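Long-range contact in protease Do-like 8, chloroplastic (Arabidopsis thaliana, PDB 4IC6), which is probably a chloroplast serine protease of the Deg/HtrA type, cleaving proteins with a trypsin-like domain that is followed by a PDZ domain: residues A[148-160]-A[167-179]. The protein carries 1 engineered substitution. Residues are numbered along the deposited sequence; the frame is centred on the assembly and turned at random.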
# COMPACT_ATOMS: atom_id res chain seq x y z
N ASN A 148 -23.01 -32.75 -0.56
CA ASN A 148 -24.28 -32.35 -1.17
C ASN A 148 -25.41 -32.13 -0.15
O ASN A 148 -26.41 -31.48 -0.47
CB ASN A 148 -24.69 -33.35 -2.26
CG ASN A 148 -23.75 -33.32 -3.48
OD1 ASN A 148 -23.27 -32.26 -3.88
ND2 ASN A 148 -23.50 -34.49 -4.06
N SER A 149 -25.26 -32.65 1.06
CA SER A 149 -26.31 -32.55 2.07
C SER A 149 -26.05 -31.41 3.05
O SER A 149 -26.81 -31.20 3.99
CB SER A 149 -26.43 -33.87 2.85
OG SER A 149 -25.36 -34.02 3.77
N LEU A 150 -24.96 -30.68 2.82
CA LEU A 150 -24.53 -29.63 3.76
C LEU A 150 -25.55 -28.51 3.87
O LEU A 150 -26.20 -28.16 2.88
CB LEU A 150 -23.19 -29.03 3.34
CG LEU A 150 -21.96 -29.87 3.68
CD1 LEU A 150 -20.70 -29.16 3.17
CD2 LEU A 150 -21.90 -30.06 5.20
N LYS A 151 -25.70 -27.95 5.07
CA LYS A 151 -26.61 -26.84 5.32
C LYS A 151 -25.80 -25.66 5.84
O LYS A 151 -24.95 -25.83 6.71
CB LYS A 151 -27.64 -27.22 6.39
CG LYS A 151 -28.58 -28.34 6.03
CD LYS A 151 -29.35 -27.99 4.79
CE LYS A 151 -30.67 -28.74 4.74
NZ LYS A 151 -30.76 -29.63 3.55
N VAL A 152 -26.09 -24.48 5.31
CA VAL A 152 -25.49 -23.26 5.83
C VAL A 152 -25.88 -23.16 7.30
O VAL A 152 -27.05 -23.31 7.66
CB VAL A 152 -25.96 -22.02 5.05
CG1 VAL A 152 -25.60 -20.73 5.82
CG2 VAL A 152 -25.35 -22.02 3.66
N GLY A 153 -24.88 -22.96 8.15
CA GLY A 153 -25.10 -22.87 9.58
C GLY A 153 -24.48 -24.02 10.34
O GLY A 153 -24.32 -23.94 11.56
N GLN A 154 -24.15 -25.09 9.63
CA GLN A 154 -23.53 -26.25 10.27
C GLN A 154 -22.15 -25.88 10.78
O GLN A 154 -21.44 -25.10 10.15
CB GLN A 154 -23.36 -27.39 9.28
CG GLN A 154 -24.55 -28.27 9.13
CD GLN A 154 -24.25 -29.44 8.21
OE1 GLN A 154 -24.87 -29.57 7.15
NE2 GLN A 154 -23.30 -30.29 8.61
N GLN A 155 -21.75 -26.51 11.88
CA GLN A 155 -20.44 -26.31 12.47
C GLN A 155 -19.41 -26.98 11.57
O GLN A 155 -19.65 -28.07 11.03
CB GLN A 155 -20.39 -26.99 13.85
CG GLN A 155 -19.04 -26.90 14.56
CD GLN A 155 -19.00 -27.80 15.79
OE1 GLN A 155 -19.21 -29.01 15.69
NE2 GLN A 155 -18.77 -27.21 16.95
N CYS A 156 -18.27 -26.32 11.37
CA CYS A 156 -17.16 -26.96 10.66
C CYS A 156 -15.81 -26.70 11.33
O CYS A 156 -15.62 -25.66 11.97
CB CYS A 156 -17.12 -26.55 9.18
SG CYS A 156 -17.16 -24.78 8.82
N LEU A 157 -14.89 -27.64 11.18
CA LEU A 157 -13.55 -27.49 11.73
C LEU A 157 -12.51 -27.62 10.63
O LEU A 157 -12.54 -28.57 9.85
CB LEU A 157 -13.23 -28.51 12.84
CG LEU A 157 -14.24 -29.42 13.54
CD1 LEU A 157 -13.51 -30.19 14.65
CD2 LEU A 157 -15.45 -28.68 14.11
N ALA A 158 -11.61 -26.66 10.56
CA ALA A 158 -10.54 -26.68 9.57
C ALA A 158 -9.24 -27.05 10.30
O ALA A 158 -8.82 -26.33 11.22
CB ALA A 158 -10.42 -25.30 8.91
N ILE A 159 -8.64 -28.17 9.91
CA ILE A 159 -7.45 -28.68 10.58
C ILE A 159 -6.26 -28.55 9.63
O ILE A 159 -6.39 -28.76 8.42
CB ILE A 159 -7.65 -30.15 11.04
CG1 ILE A 159 -8.87 -30.25 11.96
CG2 ILE A 159 -6.40 -30.70 11.73
CD1 ILE A 159 -9.08 -31.61 12.61
N GLY A 160 -5.11 -28.17 10.17
CA GLY A 160 -3.88 -28.13 9.40
C GLY A 160 -2.72 -28.80 10.11
O GLY A 160 -2.74 -29.01 11.32
N HIS A 167 -0.34 -29.50 15.10
CA HIS A 167 -1.54 -29.28 14.29
C HIS A 167 -2.25 -27.99 14.70
O HIS A 167 -2.07 -27.49 15.81
CB HIS A 167 -2.50 -30.47 14.39
CG HIS A 167 -2.05 -31.68 13.62
ND1 HIS A 167 -1.00 -32.47 14.04
CD2 HIS A 167 -2.49 -32.21 12.46
CE1 HIS A 167 -0.82 -33.45 13.16
NE2 HIS A 167 -1.71 -33.31 12.20
N THR A 168 -3.07 -27.47 13.79
CA THR A 168 -3.80 -26.23 14.01
C THR A 168 -5.27 -26.47 13.86
O THR A 168 -5.68 -27.40 13.17
CB THR A 168 -3.43 -25.16 12.96
OG1 THR A 168 -3.79 -25.63 11.66
CG2 THR A 168 -1.93 -24.89 12.97
N LEU A 169 -6.09 -25.62 14.46
CA LEU A 169 -7.54 -25.75 14.28
C LEU A 169 -8.15 -24.38 14.17
O LEU A 169 -7.75 -23.46 14.88
CB LEU A 169 -8.14 -26.43 15.51
CG LEU A 169 -9.67 -26.48 15.58
CD1 LEU A 169 -10.19 -27.35 14.46
CD2 LEU A 169 -10.09 -27.03 16.93
N THR A 170 -9.13 -24.25 13.29
CA THR A 170 -10.04 -23.11 13.32
C THR A 170 -11.46 -23.63 13.24
O THR A 170 -11.68 -24.74 12.75
CB THR A 170 -9.75 -22.07 12.21
OG1 THR A 170 -10.02 -22.64 10.92
CG2 THR A 170 -8.30 -21.60 12.27
N VAL A 171 -12.42 -22.86 13.72
CA VAL A 171 -13.78 -23.35 13.80
C VAL A 171 -14.74 -22.23 13.45
O VAL A 171 -14.60 -21.12 13.94
CB VAL A 171 -14.11 -23.84 15.23
CG1 VAL A 171 -15.60 -24.16 15.37
CG2 VAL A 171 -13.27 -25.06 15.61
N GLY A 172 -15.71 -22.54 12.60
CA GLY A 172 -16.81 -21.63 12.34
C GLY A 172 -18.00 -22.40 11.81
O GLY A 172 -18.23 -23.56 12.18
N VAL A 173 -18.78 -21.75 10.96
CA VAL A 173 -19.92 -22.41 10.36
C VAL A 173 -19.79 -22.46 8.86
O VAL A 173 -19.02 -21.70 8.26
CB VAL A 173 -21.24 -21.68 10.68
CG1 VAL A 173 -21.47 -21.66 12.19
CG2 VAL A 173 -21.18 -20.25 10.12
N ILE A 174 -20.58 -23.33 8.24
CA ILE A 174 -20.77 -23.23 6.81
C ILE A 174 -21.51 -21.91 6.54
O ILE A 174 -22.62 -21.69 7.04
CB ILE A 174 -21.61 -24.41 6.28
CG1 ILE A 174 -20.91 -25.74 6.59
CG2 ILE A 174 -21.84 -24.27 4.79
CD1 ILE A 174 -19.45 -25.81 6.12
N SER A 175 -20.89 -21.06 5.73
CA SER A 175 -21.33 -19.67 5.53
C SER A 175 -22.05 -19.52 4.20
O SER A 175 -22.91 -18.66 4.05
CB SER A 175 -20.11 -18.74 5.53
OG SER A 175 -20.46 -17.44 5.05
N GLY A 176 -21.70 -20.36 3.24
CA GLY A 176 -22.30 -20.29 1.92
C GLY A 176 -22.00 -21.54 1.11
O GLY A 176 -21.07 -22.29 1.42
N LEU A 177 -22.79 -21.79 0.08
CA LEU A 177 -22.59 -23.00 -0.69
C LEU A 177 -22.52 -22.64 -2.15
O LEU A 177 -23.04 -21.60 -2.56
CB LEU A 177 -23.74 -23.99 -0.43
CG LEU A 177 -23.65 -25.15 0.57
CD1 LEU A 177 -22.29 -25.27 1.28
CD2 LEU A 177 -24.83 -25.14 1.55
N ASN A 178 -21.84 -23.48 -2.92
CA ASN A 178 -21.74 -23.29 -4.36
C ASN A 178 -21.15 -21.92 -4.74
O ASN A 178 -21.65 -21.25 -5.64
CB ASN A 178 -23.12 -23.51 -5.01
CG ASN A 178 -23.67 -24.92 -4.79
OD1 ASN A 178 -22.98 -25.93 -5.05
ND2 ASN A 178 -24.89 -25.01 -4.27
N ARG A 179 -20.07 -21.54 -4.07
CA ARG A 179 -19.42 -20.25 -4.30
C ARG A 179 -18.10 -20.42 -5.03
O ARG A 179 -17.40 -21.42 -4.83
CB ARG A 179 -19.17 -19.55 -2.94
CG ARG A 179 -20.35 -18.70 -2.43
CD ARG A 179 -20.20 -17.22 -2.89
NE ARG A 179 -21.22 -16.32 -2.34
CZ ARG A 179 -22.51 -16.63 -2.33
NH1 ARG A 179 -22.89 -17.81 -2.82
NH2 ARG A 179 -23.43 -15.79 -1.85
O HOH W 1 -6.50 -24.81 11.28
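I174 presents its side chain to residues 151-156, where the chain turns into strand 155-160. With CG1 beside its own backbone N (chi1 -59°), its CD1 reaches the sulfur of C156, 3.7 Å from SG, while CG2 lies against CA of V152 and CG1 against CB of Q154. Its backbone is gripped as well: I174 O accepts a hydrogen bond from G153 N, and I174 N donates to Q154 O at 2.7 Å. Cutting this side chain back to an alanine would keep these two bonds but would probably open a gap beside C156 SG and V152.

The side chains of V152 and L177 run alongside one another, pointing opposite ways, with V152 CG2 3.8 Å from L177 CD2. The turn from K151 to Q154 is type II, its K151 N tied to Q154 OE1.

From C156 to G160 the pairing with 168-172 is antiparallel, through six backbone hydrogen bonds. On one face L169 CD1 reaches back to L157 CB at 3.6 Å, and the I159 side chain lies aslant across that of L169, its CG1 4.0 Å from L169 CD1; I31 of helix 26-39 also packs on L169. On the other face A158 CB meets T170 OG1 at 3.4 Å. This hydroxyl is hydrogen-bonded to A198 O, and that of T168 to G202 O. A water donates to both A158 O and T168 OG1.

The hairpin belongs to the second beta-barrel of the trypsin-like fold. L169 O is bonded to S175 OG of a neighbouring subunit, so this strand also joins the oligomer. Apolar packing and two backbone hydrogen bonds together fasten the turn, whereas the threonine hydroxyls tie the strand to A198 and G202, just ahead of A204, the engineered residue at the predicted catalytic serine position.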